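Local coordinates for microcin B17-processing protein McbB (Escherichia coli str. K-12 substr. MG1655, PDB 6GRH), which is needed to convert the inactive microcin B17 precursor McbA into the active peptide antibiotic, at residues V96-S102 / F121-D127; W115-V120 / I246-Q251; V135-I141 / F160-V166. All blocks are in the same frame, centred on the assembly; numbering follows the deposited sequence.

Contact 1: residues V96-S102 / F121-D127; sequences VNSVIIS and FVSHIID
N97 points ND2 at one face of the F121 ring, 3.5 Å above its plane and over its centre, with the amide tilted against the ring. The N97 side chain reaches across because CG is anti to the backbone N (chi1 178°). Its OD1 takes a short hydrogen bond, 2.5 Å, from OG of S123, which lies in the carbonyl plane on a lone pair. S123, with a helical backbone (psi -36°), and H124 together face V99 in a beta bulge: S98 O accepts from S123 N, whereas I100 N donates to H124 O.

Beyond the bulge the isoleucines dominate. I100 and I125 lie side by side and point the same way, with CB of I100 3.9 Å from CD1 of I125; V122 crosses I100 at a slant on that same face. The other face repeats the arrangement with I101 and I126, where CG1 of I101 is 4.0 Å from CB of I126, while CD1 of I126 extends back to CB of V99. The backbone bond from I126 N to I100 O is 2.7 Å long. Strand axes 4.7 Å apart at 14° identify a parallel pair, the two strands of a beta-alpha-beta unit connected through helix 111-115.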
loop_
_atom_site.group_PDB
_atom_site.type_symbol
_atom_site.label_atom_id
_atom_site.label_comp_id
_atom_site.label_asym_id
_atom_site.label_seq_id
_atom_site.Cartn_x
_atom_site.Cartn_y
_atom_site.Cartn_z
ATOM N N VAL B 96 -34.712 3.904 1.907
ATOM C CA VAL B 96 -35.999 3.741 1.242
ATOM C C VAL B 96 -36.127 4.644 0.019
ATOM O O VAL B 96 -37.043 4.480 -0.773
ATOM C CB VAL B 96 -37.172 4.002 2.195
ATOM C CG1 VAL B 96 -37.080 3.090 3.427
ATOM C CG2 VAL B 96 -37.293 5.472 2.616
ATOM N N ASN B 97 -35.228 5.612 -0.096
ATOM C CA ASN B 97 -35.245 6.571 -1.156
ATOM C C ASN B 97 -33.858 7.195 -1.326
ATOM O O ASN B 97 -33.093 7.223 -0.369
ATOM C CB ASN B 97 -36.225 7.644 -0.716
ATOM C CG ASN B 97 -36.333 8.755 -1.696
ATOM O OD1 ASN B 97 -36.282 9.927 -1.322
ATOM N ND2 ASN B 97 -36.423 8.395 -2.987
ATOM N N SER B 98 -33.561 7.661 -2.541
ATOM C CA SER B 98 -32.401 8.492 -2.834
ATOM C C SER B 98 -32.799 9.881 -3.360
ATOM O O SER B 98 -33.857 10.045 -3.987
ATOM C CB SER B 98 -31.524 7.796 -3.865
ATOM O OG SER B 98 -30.900 6.644 -3.320
ATOM N N VAL B 99 -31.957 10.876 -3.084
ATOM C CA VAL B 99 -32.073 12.198 -3.690
ATOM C C VAL B 99 -30.708 12.553 -4.251
ATOM O O VAL B 99 -29.700 12.164 -3.698
ATOM C CB VAL B 99 -32.555 13.289 -2.716
ATOM C CG1 VAL B 99 -33.971 13.009 -2.254
ATOM C CG2 VAL B 99 -31.672 13.450 -1.493
ATOM N N ILE B 100 -30.689 13.290 -5.348
ATOM C CA ILE B 100 -29.460 13.817 -5.910
ATOM C C ILE B 100 -29.469 15.327 -5.717
ATOM O O ILE B 100 -30.415 16.000 -6.132
ATOM C CB ILE B 100 -29.306 13.461 -7.391
ATOM C CG1 ILE B 100 -29.200 11.949 -7.528
ATOM C CG2 ILE B 100 -28.047 14.132 -7.966
ATOM C CD1 ILE B 100 -29.138 11.471 -8.953
ATOM N N ILE B 101 -28.456 15.843 -5.018
ATOM C CA ILE B 101 -28.283 17.279 -4.808
ATOM C C ILE B 101 -27.082 17.686 -5.647
ATOM O O ILE B 101 -26.005 17.040 -5.579
ATOM C CB ILE B 101 -28.074 17.657 -3.314
ATOM C CG1 ILE B 101 -29.260 17.191 -2.452
ATOM C CG2 ILE B 101 -27.913 19.162 -3.185
ATOM C CD1 ILE B 101 -29.180 17.471 -0.960
ATOM N N SER B 102 -27.238 18.717 -6.466
ATOM C CA SER B 102 -26.147 19.056 -7.393
ATOM C C SER B 102 -26.115 20.500 -7.785
ATOM O O SER B 102 -27.143 21.182 -7.755
ATOM C CB SER B 102 -26.260 18.199 -8.668
ATOM O OG SER B 102 -25.094 18.288 -9.464
ATOM N N PHE B 121 -34.740 4.173 -7.376
ATOM C CA PHE B 121 -35.743 5.177 -6.955
ATOM C C PHE B 121 -35.031 6.456 -6.507
ATOM O O PHE B 121 -34.433 6.493 -5.428
ATOM C CB PHE B 121 -36.602 4.613 -5.819
ATOM C CG PHE B 121 -37.686 5.559 -5.282
ATOM C CD1 PHE B 121 -38.244 6.591 -6.056
ATOM C CD2 PHE B 121 -38.181 5.368 -3.978
ATOM C CE1 PHE B 121 -39.244 7.414 -5.535
ATOM C CE2 PHE B 121 -39.169 6.190 -3.453
ATOM C CZ PHE B 121 -39.713 7.219 -4.230
ATOM N N VAL B 122 -35.036 7.468 -7.370
ATOM C CA VAL B 122 -34.549 8.801 -7.017
ATOM C C VAL B 122 -35.787 9.676 -6.953
ATOM O O VAL B 122 -36.452 9.855 -7.972
ATOM C CB VAL B 122 -33.598 9.377 -8.077
ATOM C CG1 VAL B 122 -33.181 10.806 -7.713
ATOM C CG2 VAL B 122 -32.387 8.483 -8.255
ATOM N N SER B 123 -36.108 10.192 -5.767
ATOM C CA SER B 123 -37.338 10.960 -5.576
ATOM C C SER B 123 -37.232 12.387 -6.093
ATOM O O SER B 123 -38.214 12.918 -6.593
ATOM C CB SER B 123 -37.781 10.996 -4.110
ATOM O OG SER B 123 -36.727 11.425 -3.279
ATOM N N HIS B 124 -36.065 13.005 -5.964
ATOM C CA HIS B 124 -35.901 14.407 -6.304
ATOM C C HIS B 124 -34.499 14.687 -6.786
ATOM O O HIS B 124 -33.551 14.102 -6.258
ATOM C CB HIS B 124 -36.162 15.282 -5.088
ATOM C CG HIS B 124 -37.570 15.232 -4.594
ATOM N ND1 HIS B 124 -37.963 14.418 -3.550
ATOM C CD2 HIS B 124 -38.687 15.869 -5.020
ATOM C CE1 HIS B 124 -39.265 14.579 -3.341
ATOM N NE2 HIS B 124 -39.724 15.457 -4.216
ATOM N N ILE B 125 -34.393 15.569 -7.781
ATOM C CA ILE B 125 -33.146 16.220 -8.149
ATOM C C ILE B 125 -33.183 17.623 -7.547
ATOM O O ILE B 125 -34.063 18.407 -7.855
ATOM C CB ILE B 125 -32.961 16.339 -9.680
ATOM C CG1 ILE B 125 -33.161 14.982 -10.358
ATOM C CG2 ILE B 125 -31.556 16.865 -10.006
ATOM C CD1 ILE B 125 -32.286 13.844 -9.857
ATOM N N ILE B 126 -32.247 17.927 -6.673
ATOM C CA ILE B 126 -32.253 19.191 -5.954
ATOM C C ILE B 126 -31.073 20.076 -6.393
ATOM O O ILE B 126 -29.916 19.629 -6.439
ATOM C CB ILE B 126 -32.223 18.948 -4.435
ATOM C CG1 ILE B 126 -33.427 18.111 -4.020
ATOM C CG2 ILE B 126 -32.232 20.277 -3.678
ATOM C CD1 ILE B 126 -33.241 17.370 -2.721
ATOM N N ASP B 127 -31.373 21.327 -6.721
ATOM C CA ASP B 127 -30.342 22.299 -7.036
ATOM C C ASP B 127 -29.735 22.766 -5.720
ATOM O O ASP B 127 -30.465 23.184 -4.824
ATOM C CB ASP B 127 -30.918 23.488 -7.818
ATOM C CG ASP B 127 -29.826 24.409 -8.409
ATOM O OD1 ASP B 127 -28.719 24.511 -7.840
ATOM O OD2 ASP B 127 -30.099 25.052 -9.444
HETATM O O HOH W 1 -32.529 4.787 -4.451
#

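Contact 2: residues W115-V120 / I246-Q251; sequences WKCDGV and IKRRLQ. With EDO (1,2-ethanediol), chain J.
W115 receives the aliphatic chain of K247 over one face of its indole, a CH-pi contact with CG of K247 3.4 Å from the centroid of the five-membered ring and almost on the ring normal. W115 lies in the last helical turn, which a Schellman motif closes with G119 as C-prime: V120 N bonds to W115 O and G119 N to K116 O. This is the tight, apolar part. CH2 of W115 lies 3.8 Å from CG2 of I246, L250 meets the six-membered ring through CD1, and CG2 of V120 sits 3.6 Å from CA of Q251.

The polar side is looser and holds water. A bend at chi3 (85°) turns CE and NZ of K247 away from the indole to D118. NZ of K247 forms a salt bridge 3.2 Å from OD1 of D118, but its hydrogen bonds to both carboxylate oxygens are weak; its stronger partner is E238 of the second subunit. A water donates to OD1 of D118 and accepts from NE2 of Q251. In its guanidinium plane, R248 donates from NH2 to O1 of an ethanediol, probably from crystallisation, at 3.1 Å, and from NH1 to OE1 of Q251 at 2.8 Å.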
loop_
_atom_site.group_PDB
_atom_site.type_symbol
_atom_site.label_atom_id
_atom_site.label_comp_id
_atom_site.label_asym_id
_atom_site.label_seq_id
_atom_site.Cartn_x
_atom_site.Cartn_y
_atom_site.Cartn_z
ATOM N N TRP B 115 -33.806 5.928 -14.789
ATOM C CA TRP B 115 -33.143 5.012 -13.876
ATOM C C TRP B 115 -34.093 4.080 -13.146
ATOM O O TRP B 115 -33.641 3.113 -12.561
ATOM C CB TRP B 115 -32.194 5.750 -12.916
ATOM C CG TRP B 115 -31.036 6.453 -13.630
ATOM C CD1 TRP B 115 -30.737 6.426 -14.961
ATOM C CD2 TRP B 115 -30.032 7.285 -13.016
ATOM N NE1 TRP B 115 -29.615 7.202 -15.214
ATOM C CE2 TRP B 115 -29.163 7.733 -14.042
ATOM C CE3 TRP B 115 -29.804 7.719 -11.707
ATOM C CZ2 TRP B 115 -28.064 8.574 -13.794
ATOM C CZ3 TRP B 115 -28.691 8.569 -11.464
ATOM C CH2 TRP B 115 -27.862 8.982 -12.505
ATOM N N LYS B 116 -35.407 4.328 -13.235
ATOM C CA LYS B 116 -36.413 3.354 -12.788
ATOM C C LYS B 116 -36.268 2.000 -13.483
ATOM O O LYS B 116 -36.521 0.967 -12.866
ATOM C CB LYS B 116 -37.847 3.895 -12.983
ATOM C CG LYS B 116 -38.185 5.056 -12.070
ATOM C CD LYS B 116 -39.654 5.478 -12.212
ATOM C CE LYS B 116 -40.046 6.567 -11.210
ATOM N NZ LYS B 116 -39.563 6.323 -9.809
ATOM N N CYS B 117 -35.838 1.985 -14.737
ATOM C CA CYS B 117 -35.660 0.715 -15.431
ATOM C C CYS B 117 -34.391 -0.039 -15.004
ATOM O O CYS B 117 -34.161 -1.154 -15.477
ATOM C CB CYS B 117 -35.722 0.903 -16.937
ATOM S SG CYS B 117 -34.313 1.730 -17.663
ATOM N N ASP B 118 -33.571 0.580 -14.138
ATOM C CA ASP B 118 -32.484 -0.086 -13.429
ATOM C C ASP B 118 -32.879 -0.326 -11.969
ATOM O O ASP B 118 -32.026 -0.650 -11.139
ATOM C CB ASP B 118 -31.229 0.800 -13.514
ATOM C CG ASP B 118 -30.907 1.221 -14.958
ATOM O OD1 ASP B 118 -30.386 0.392 -15.737
ATOM O OD2 ASP B 118 -31.210 2.377 -15.339
ATOM N N GLY B 119 -34.162 -0.125 -11.632
ATOM C CA GLY B 119 -34.638 -0.324 -10.292
ATOM C C GLY B 119 -34.207 0.700 -9.268
ATOM O O GLY B 119 -34.337 0.462 -8.072
ATOM N N VAL B 120 -33.756 1.858 -9.739
ATOM C CA VAL B 120 -33.274 2.928 -8.873
ATOM C C VAL B 120 -34.373 3.968 -8.644
ATOM O O VAL B 120 -34.847 4.552 -9.596
ATOM C CB VAL B 120 -32.043 3.596 -9.503
ATOM C CG1 VAL B 120 -31.659 4.855 -8.731
ATOM C CG2 VAL B 120 -30.886 2.606 -9.518
ATOM N N ILE B 246 -22.410 7.026 -11.726
ATOM C CA ILE B 246 -23.399 7.393 -10.704
ATOM C C ILE B 246 -24.570 6.400 -10.724
ATOM O O ILE B 246 -24.938 5.807 -9.685
ATOM C CB ILE B 246 -23.875 8.844 -10.886
ATOM C CG1 ILE B 246 -22.731 9.834 -10.607
ATOM C CG2 ILE B 246 -25.044 9.178 -9.961
ATOM C CD1 ILE B 246 -23.021 11.276 -10.958
ATOM N N LYS B 247 -25.129 6.182 -11.913
ATOM C CA LYS B 247 -26.223 5.241 -12.062
ATOM C C LYS B 247 -25.876 3.850 -11.544
ATOM O O LYS B 247 -26.621 3.268 -10.738
ATOM C CB LYS B 247 -26.677 5.161 -13.519
ATOM C CG LYS B 247 -27.982 4.387 -13.632
ATOM C CD LYS B 247 -28.326 4.040 -15.062
ATOM C CE LYS B 247 -27.636 2.754 -15.470
ATOM N NZ LYS B 247 -28.129 2.423 -16.811
ATOM N N ARG B 248 -24.723 3.327 -11.983
ATOM C CA ARG B 248 -24.335 1.999 -11.568
ATOM C C ARG B 248 -24.044 1.892 -10.092
ATOM O O ARG B 248 -24.375 0.889 -9.480
ATOM C CB ARG B 248 -23.157 1.463 -12.357
ATOM C CG ARG B 248 -23.511 1.173 -13.787
ATOM C CD ARG B 248 -24.656 0.160 -13.915
ATOM N NE ARG B 248 -24.634 -0.412 -15.246
ATOM C CZ ARG B 248 -25.653 -0.983 -15.866
ATOM N NH1 ARG B 248 -26.851 -1.102 -15.293
ATOM N NH2 ARG B 248 -25.450 -1.476 -17.080
ATOM N N ARG B 249 -23.482 2.942 -9.518
ATOM C CA ARG B 249 -23.254 2.949 -8.098
ATOM C C ARG B 249 -24.560 2.967 -7.298
ATOM O O ARG B 249 -24.720 2.216 -6.335
ATOM C CB ARG B 249 -22.273 4.086 -7.724
ATOM C CG ARG B 249 -21.871 4.063 -6.271
ATOM C CD ARG B 249 -20.930 2.908 -5.998
ATOM N NE ARG B 249 -20.567 2.880 -4.594
ATOM C CZ ARG B 249 -20.668 1.846 -3.765
ATOM N NH1 ARG B 249 -21.082 0.636 -4.171
ATOM N NH2 ARG B 249 -20.302 2.019 -2.495
ATOM N N LEU B 250 -25.494 3.811 -7.679
ATOM C CA LEU B 250 -26.809 3.816 -7.050
ATOM C C LEU B 250 -27.508 2.489 -7.209
ATOM O O LEU B 250 -28.173 2.001 -6.280
ATOM C CB LEU B 250 -27.703 4.930 -7.620
ATOM C CG LEU B 250 -27.605 6.322 -7.007
ATOM C CD1 LEU B 250 -28.439 7.286 -7.830
ATOM C CD2 LEU B 250 -28.014 6.337 -5.535
ATOM N N GLN B 251 -27.379 1.915 -8.408
ATOM C CA GLN B 251 -27.946 0.606 -8.697
ATOM C C GLN B 251 -27.383 -0.470 -7.772
ATOM O O GLN B 251 -28.166 -1.242 -7.197
ATOM C CB GLN B 251 -27.772 0.266 -10.162
ATOM C CG GLN B 251 -28.400 -1.051 -10.568
ATOM C CD GLN B 251 -28.434 -1.249 -12.067
ATOM O OE1 GLN B 251 -27.946 -0.414 -12.839
ATOM N NE2 GLN B 251 -29.098 -2.306 -12.492
HETATM C C1 EDO J . -28.370 -2.278 -18.748
HETATM O O1 EDO J . -27.884 -3.190 -17.760
HETATM C C2 EDO J . -27.629 -2.555 -20.045
HETATM O O2 EDO J . -27.780 -1.472 -20.960
HETATM O O HOH W 2 -29.948 -2.174 -15.433
#

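Contact 3: residues V135-I141 / F160-V166; sequences VSDSTLI and FESNPGV
V135 and F160 meet at about a right angle, CG2 of V135 standing over one face of the phenyl ring, 4.0 Å from its centroid, in a CH-pi contact. They meet at the base of the beta-alpha-beta crossover made by strand 139-144, helix 150-160 and strand 167-174, F160 ending its helix and V135 leading into its first strand. I141 adds its CD1, 3.7 Å from CB of F160, and the same methyl touches CG2 of V166, so one isoleucine tip joins the helix end to the following loop.

Further along, the contact passes to the backbone. S138 N donates to P164 O over 2.8 Å in a nearly straight bond (170° at the hydrogen) that lies in the carbonyl plane, and the side chain of D137 rests obliquely against the P164 ring. CA of S138 adds a CH contact to O of G165. ND2 of N163 comes close to V135 O, but the angle is too poor for a hydrogen bond.

The next shell positions these groups. Two consecutive turns shape the loop, type I closed by N163 N to F160 O and type II by V166 N to N163 O, with G165 at positive phi (72°) in the second. V99 and I101 of strand 97-102 pack on I141. Between the segments a water donates to S136 O and, weakly, to P164 O, and accepts from T139 N, while OG1 of T139 donates to O of S136 at 2.8 Å from above the carbonyl plane.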
loop_
_atom_site.group_PDB
_atom_site.type_symbol
_atom_site.label_atom_id
_atom_site.label_comp_id
_atom_site.label_asym_id
_atom_site.label_seq_id
_atom_site.Cartn_x
_atom_site.Cartn_y
_atom_site.Cartn_z
ATOM N N VAL B 135 -35.180 16.740 3.387
ATOM C CA VAL B 135 -35.040 15.307 3.071
ATOM C C VAL B 135 -35.681 14.429 4.158
ATOM O O VAL B 135 -35.481 14.669 5.343
ATOM C CB VAL B 135 -33.543 14.903 2.920
ATOM C CG1 VAL B 135 -33.406 13.428 2.595
ATOM C CG2 VAL B 135 -32.860 15.735 1.845
ATOM N N SER B 136 -36.404 13.391 3.748
ATOM C CA SER B 136 -37.051 12.434 4.667
ATOM C C SER B 136 -36.110 11.445 5.380
ATOM O O SER B 136 -34.943 11.330 5.019
ATOM C CB SER B 136 -38.050 11.578 3.881
ATOM O OG SER B 136 -39.004 12.388 3.216
ATOM N N ASP B 137 -36.678 10.701 6.343
ATOM C CA ASP B 137 -36.017 9.562 7.025
ATOM C C ASP B 137 -35.478 8.482 6.063
ATOM O O ASP B 137 -36.085 8.168 5.030
ATOM C CB ASP B 137 -36.976 8.872 8.035
ATOM C CG ASP B 137 -37.179 9.682 9.341
ATOM O OD1 ASP B 137 -36.831 10.884 9.383
ATOM O OD2 ASP B 137 -37.691 9.111 10.341
ATOM N N SER B 138 -34.335 7.900 6.434
ATOM C CA SER B 138 -33.764 6.777 5.714
ATOM C C SER B 138 -33.527 7.059 4.226
ATOM O O SER B 138 -33.803 6.214 3.390
ATOM C CB SER B 138 -34.629 5.523 5.884
ATOM O OG SER B 138 -34.856 5.283 7.250
ATOM N N THR B 139 -33.000 8.238 3.917
ATOM C CA THR B 139 -32.716 8.639 2.551
ATOM C C THR B 139 -31.217 8.635 2.307
ATOM O O THR B 139 -30.450 9.107 3.170
ATOM C CB THR B 139 -33.235 10.058 2.309
ATOM O OG1 THR B 139 -34.647 10.074 2.523
ATOM C CG2 THR B 139 -32.923 10.546 0.918
ATOM N N LEU B 140 -30.806 8.090 1.161
ATOM C CA LEU B 140 -29.434 8.250 0.664
ATOM C C LEU B 140 -29.334 9.578 -0.090
ATOM O O LEU B 140 -30.071 9.820 -1.047
ATOM C CB LEU B 140 -29.040 7.098 -0.245
ATOM C CG LEU B 140 -27.644 7.092 -0.897
ATOM C CD1 LEU B 140 -26.551 7.014 0.150
ATOM C CD2 LEU B 140 -27.535 5.939 -1.867
ATOM N N ILE B 141 -28.447 10.452 0.353
ATOM C CA ILE B 141 -28.233 11.727 -0.297
ATOM C C ILE B 141 -26.968 11.650 -1.149
ATOM O O ILE B 141 -25.852 11.497 -0.606
ATOM C CB ILE B 141 -28.118 12.877 0.736
ATOM C CG1 ILE B 141 -29.369 12.926 1.615
ATOM C CG2 ILE B 141 -27.841 14.194 0.031
ATOM C CD1 ILE B 141 -29.331 13.961 2.721
ATOM N N PHE B 160 -28.281 17.764 7.381
ATOM C CA PHE B 160 -28.879 16.412 7.302
ATOM C C PHE B 160 -28.273 15.274 8.127
ATOM O O PHE B 160 -28.924 14.232 8.243
ATOM C CB PHE B 160 -28.997 15.999 5.836
ATOM C CG PHE B 160 -29.794 16.957 5.012
ATOM C CD1 PHE B 160 -31.101 17.299 5.386
ATOM C CD2 PHE B 160 -29.262 17.532 3.871
ATOM C CE1 PHE B 160 -31.838 18.210 4.638
ATOM C CE2 PHE B 160 -29.998 18.427 3.109
ATOM C CZ PHE B 160 -31.288 18.766 3.492
ATOM N N GLU B 161 -27.080 15.461 8.725
ATOM C CA GLU B 161 -26.402 14.385 9.486
ATOM C C GLU B 161 -27.224 13.768 10.595
ATOM O O GLU B 161 -27.012 12.598 10.931
ATOM C CB GLU B 161 -25.106 14.875 10.151
ATOM C CG GLU B 161 -23.898 14.750 9.290
ATOM C CD GLU B 161 -22.615 15.150 10.011
ATOM O OE1 GLU B 161 -22.648 15.819 11.074
ATOM O OE2 GLU B 161 -21.554 14.794 9.511
ATOM N N SER B 162 -28.109 14.566 11.188
ATOM C CA SER B 162 -29.004 14.101 12.241
ATOM C C SER B 162 -30.272 13.408 11.745
ATOM O O SER B 162 -31.003 12.851 12.564
ATOM C CB SER B 162 -29.427 15.281 13.130
ATOM O OG SER B 162 -28.268 15.848 13.716
ATOM N N ASN B 163 -30.564 13.462 10.445
ATOM C CA ASN B 163 -31.770 12.796 9.921
ATOM C C ASN B 163 -31.648 11.306 10.220
ATOM O O ASN B 163 -30.627 10.691 9.861
ATOM C CB ASN B 163 -31.946 12.991 8.419
ATOM C CG ASN B 163 -32.457 14.366 8.046
ATOM O OD1 ASN B 163 -32.337 15.318 8.784
ATOM N ND2 ASN B 163 -33.017 14.464 6.847
ATOM N N PRO B 164 -32.657 10.723 10.890
ATOM C CA PRO B 164 -32.670 9.277 11.154
ATOM C C PRO B 164 -32.425 8.428 9.895
ATOM O O PRO B 164 -33.071 8.632 8.867
ATOM C CB PRO B 164 -34.081 9.030 11.683
ATOM C CG PRO B 164 -34.516 10.336 12.270
ATOM C CD PRO B 164 -33.852 11.400 11.452
ATOM N N GLY B 165 -31.455 7.526 9.965
ATOM C CA GLY B 165 -31.165 6.610 8.869
ATOM C C GLY B 165 -30.509 7.196 7.629
ATOM O O GLY B 165 -30.387 6.496 6.633
ATOM N N VAL B 166 -30.065 8.448 7.688
ATOM C CA VAL B 166 -29.483 9.121 6.529
ATOM C C VAL B 166 -28.148 8.476 6.161
ATOM O O VAL B 166 -27.508 7.843 7.001
ATOM C CB VAL B 166 -29.267 10.617 6.819
ATOM C CG1 VAL B 166 -28.126 10.864 7.806
ATOM C CG2 VAL B 166 -29.050 11.413 5.556
HETATM O O HOH W 3 -32.512 10.351 5.981
#

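The centre of contact 1 lies 12 Å from those of contacts 2 and 3, which are 19 Å apart. Contacts 1 and 3 share one mixed sheet: strand 97-102 runs between 122-127, outermost within this chain, and 139-144. Along the chain contact 1 closes before contact 3 opens, and contact 3 is nested within the long loop closed by contact 2, whose segments alternate with those of contact 1. L250 of contact 2, on helix 236-254, touches S98, V122 and L140, residues from the segments of both others. Together they tie sheet edge, adjoining helix and following crossover into one domain, contact 2 at the subunit interface and contact 3 toward the zinc, about 14 Å from the V166 side chain.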